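Local coordinates for protein Bug27 (Bordetella pertussis, PDB 2QPQ) that probably serves as a periplasmic solute-binding protein of the Bug family, capturing a small ligand in a Venus flytrap cleft, at residues 116-124 with 149-157. Residues are numbered along the deposited sequence; the frame is centred on the assembly and turned at random.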
loop_
_atom_site.group_PDB
_atom_site.type_symbol
_atom_site.label_atom_id
_atom_site.label_comp_id
_atom_site.label_asym_id
_atom_site.label_seq_id
_atom_site.Cartn_x
_atom_site.Cartn_y
_atom_site.Cartn_z
ATOM N N THR A 116 8.560 -23.042 -2.233
ATOM C CA THR A 116 9.081 -21.920 -3.000
ATOM C C THR A 116 7.941 -21.314 -3.805
ATOM O O THR A 116 6.904 -21.957 -3.992
ATOM C CB THR A 116 10.176 -22.377 -4.008
ATOM O OG1 THR A 116 9.572 -23.169 -5.029
ATOM C CG2 THR A 116 11.245 -23.219 -3.342
ATOM N N LEU A 117 8.135 -20.101 -4.308
ATOM C CA LEU A 117 7.180 -19.524 -5.244
ATOM C C LEU A 117 7.022 -20.373 -6.498
ATOM O O LEU A 117 5.932 -20.448 -7.032
ATOM C CB LEU A 117 7.523 -18.078 -5.629
ATOM C CG LEU A 117 6.342 -17.303 -6.266
ATOM C CD1 LEU A 117 5.365 -16.884 -5.164
ATOM C CD2 LEU A 117 6.778 -16.084 -7.049
ATOM N N GLY A 118 8.106 -21.023 -6.947
ATOM C CA GLY A 118 8.076 -21.824 -8.166
ATOM C C GLY A 118 7.121 -23.001 -8.070
ATOM O O GLY A 118 6.431 -23.316 -9.021
ATOM N N GLU A 119 7.082 -23.640 -6.903
ATOM C CA GLU A 119 6.148 -24.718 -6.599
ATOM C C GLU A 119 4.700 -24.241 -6.628
ATOM O O GLU A 119 3.814 -24.956 -7.103
ATOM C CB GLU A 119 6.492 -25.345 -5.236
ATOM C CG GLU A 119 7.734 -26.272 -5.313
ATOM C CD GLU A 119 8.227 -26.773 -3.970
ATOM O OE1 GLU A 119 7.482 -26.692 -2.967
ATOM O OE2 GLU A 119 9.376 -27.293 -3.917
ATOM N N LEU A 120 4.467 -23.041 -6.111
ATOM C CA LEU A 120 3.116 -22.455 -6.110
ATOM C C LEU A 120 2.644 -22.222 -7.550
ATOM O O LEU A 120 1.530 -22.605 -7.933
ATOM C CB LEU A 120 3.123 -21.116 -5.328
ATOM C CG LEU A 120 1.834 -20.284 -5.410
ATOM C CD1 LEU A 120 0.769 -21.006 -4.602
ATOM C CD2 LEU A 120 2.016 -18.841 -4.921
ATOM N N MET A 121 3.505 -21.582 -8.341
ATOM C CA MET A 121 3.197 -21.268 -9.733
ATOM C C MET A 121 2.949 -22.525 -10.589
ATOM O O MET A 121 2.023 -22.547 -11.382
ATOM C CB MET A 121 4.259 -20.360 -10.346
ATOM C CG MET A 121 4.315 -18.960 -9.740
ATOM S SD MET A 121 5.577 -17.918 -10.491
ATOM C CE MET A 121 7.103 -18.786 -10.115
ATOM N N ALA A 122 3.772 -23.560 -10.407
ATOM C CA ALA A 122 3.537 -24.890 -10.997
ATOM C C ALA A 122 2.146 -25.410 -10.613
ATOM O O ALA A 122 1.390 -25.814 -11.482
ATOM C CB ALA A 122 4.641 -25.893 -10.545
ATOM N N ALA A 123 1.802 -25.351 -9.314
ATOM C CA ALA A 123 0.514 -25.842 -8.819
ATOM C C ALA A 123 -0.654 -25.115 -9.472
ATOM O O ALA A 123 -1.715 -25.694 -9.710
ATOM C CB ALA A 123 0.444 -25.686 -7.294
ATOM N N ALA A 124 -0.450 -23.840 -9.779
ATOM C CA ALA A 124 -1.512 -22.995 -10.326
ATOM C C ALA A 124 -1.437 -22.753 -11.834
ATOM O O ALA A 124 -2.223 -21.970 -12.367
ATOM C CB ALA A 124 -1.575 -21.636 -9.549
ATOM N N LEU A 149 0.806 -11.477 -10.665
ATOM C CA LEU A 149 1.510 -12.737 -10.813
ATOM C C LEU A 149 0.798 -13.672 -11.803
ATOM O O LEU A 149 1.456 -14.296 -12.648
ATOM C CB LEU A 149 1.687 -13.414 -9.472
ATOM C CG LEU A 149 2.514 -14.720 -9.425
ATOM C CD1 LEU A 149 3.928 -14.521 -9.992
ATOM C CD2 LEU A 149 2.565 -15.198 -7.998
ATOM N N ASN A 150 -0.526 -13.786 -11.673
ATOM C CA ASN A 150 -1.346 -14.602 -12.586
ATOM C C ASN A 150 -1.110 -14.208 -14.031
ATOM O O ASN A 150 -0.895 -15.074 -14.875
ATOM C CB ASN A 150 -2.861 -14.459 -12.338
ATOM C CG ASN A 150 -3.406 -15.364 -11.217
ATOM O OD1 ASN A 150 -4.513 -15.114 -10.729
ATOM N ND2 ASN A 150 -2.670 -16.408 -10.827
ATOM N N VAL A 151 -1.210 -12.910 -14.297
ATOM C CA VAL A 151 -1.064 -12.357 -15.651
ATOM C C VAL A 151 0.384 -12.566 -16.150
ATOM O O VAL A 151 0.585 -13.003 -17.278
ATOM C CB VAL A 151 -1.508 -10.853 -15.692
ATOM C CG1 VAL A 151 -1.129 -10.168 -17.001
ATOM C CG2 VAL A 151 -3.025 -10.724 -15.471
ATOM N N SER A 152 1.375 -12.310 -15.291
ATOM C CA SER A 152 2.789 -12.354 -15.689
ATOM C C SER A 152 3.343 -13.761 -15.780
ATOM O O SER A 152 4.189 -14.061 -16.637
ATOM C CB SER A 152 3.639 -11.522 -14.711
ATOM O OG SER A 152 3.174 -10.169 -14.637
ATOM N N ALA A 153 2.895 -14.638 -14.895
ATOM C CA ALA A 153 3.411 -16.004 -14.843
ATOM C C ALA A 153 2.469 -16.969 -15.570
ATOM O O ALA A 153 2.721 -18.186 -15.621
ATOM C CB ALA A 153 3.586 -16.419 -13.434
ATOM N N LYS A 154 1.379 -16.409 -16.097
ATOM C CA LYS A 154 0.265 -17.158 -16.704
ATOM C C LYS A 154 -0.279 -18.266 -15.792
ATOM O O LYS A 154 -0.367 -19.430 -16.170
ATOM C CB LYS A 154 0.649 -17.679 -18.099
ATOM C CG LYS A 154 1.032 -16.541 -19.055
ATOM C CD LYS A 154 1.540 -17.062 -20.417
ATOM C CE LYS A 154 2.932 -17.761 -20.310
ATOM N NZ LYS A 154 3.788 -17.587 -21.564
ATOM N N THR A 155 -0.661 -17.881 -14.573
ATOM C CA THR A 155 -1.185 -18.837 -13.626
ATOM C C THR A 155 -2.664 -18.527 -13.351
ATOM O O THR A 155 -3.208 -17.503 -13.837
ATOM C CB THR A 155 -0.347 -18.920 -12.301
ATOM O OG1 THR A 155 -0.224 -17.623 -11.684
ATOM C CG2 THR A 155 1.069 -19.490 -12.576
ATOM N N HIS A 156 -3.296 -19.414 -12.576
ATOM C CA HIS A 156 -4.736 -19.322 -12.348
ATOM C C HIS A 156 -5.148 -19.386 -10.867
ATOM O O HIS A 156 -6.096 -20.082 -10.498
ATOM C CB HIS A 156 -5.438 -20.373 -13.194
ATOM C CG HIS A 156 -5.178 -20.198 -14.654
ATOM N ND1 HIS A 156 -4.204 -20.906 -15.319
ATOM C CD2 HIS A 156 -5.700 -19.335 -15.558
ATOM C CE1 HIS A 156 -4.153 -20.507 -16.579
ATOM N NE2 HIS A 156 -5.052 -19.555 -16.748
ATOM N N MET A 157 -4.417 -18.656 -10.021
ATOM C CA MET A 157 -4.749 -18.587 -8.601
ATOM C C MET A 157 -6.057 -17.827 -8.459
ATOM O O MET A 157 -6.285 -16.864 -9.197
ATOM C CB MET A 157 -3.683 -17.840 -7.803
ATOM C CG MET A 157 -2.295 -18.461 -7.880
ATOM S SD MET A 157 -1.152 -17.458 -6.908
ATOM C CE MET A 157 -1.324 -15.839 -7.645
#
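Met121 and Leu149 meet through their torsions: in the methionine CG stands anti to the carbonyl carbon (chi1 -66°), the chain runs straight on to SD and bends only at chi3, at CE, while Leu149 turns CG away from its backbone N (chi1 -175°). Their side chains cross at about a right angle, and Met121 SD lies 3.8 Å from Leu149 CD1 and 3.9 Å from Ala153 CB. A flexible, polarisable thioether suits this place, since one sulfur can touch both a methyl of the branched leucine and the short methyl of Ala153. Deeper, Met157 mirrors the theme from the other segment: its SD sits 4.0 Å from Leu120 CD2, again crosswise, and its CG packs 3.7 Å from Ala124 CB. Phe106 of strand 93-109 lies against Leu117, Leu120 and Leu149, joining the two helices to the sheet.

Where helix 117-123 ends, the small Ala124 lets the backbones approach, its methyl resting against Met157 CG and Thr155 CB. Ala124 O accepts from His156 N at 2.8 Å, a somewhat bent bond whose donor is tilted 25° from the carbonyl plane. Thr155 lays its CG2 methyl against Met121 CB and Met121 O, 3.4 Å from the latter, and its CB sits near Ala124 O. The His156 ring keeps an edge near Ala124 O, but its ND1 is hydrogen-bonded to Lys125 O.

Apolar packing, with a methionine sulfur from each segment, thus accompanies a single backbone hydrogen bond, which ties the end of helix 117-123 to the loop leading into strand 158-161 and satisfies a carbonyl in largely buried surroundings.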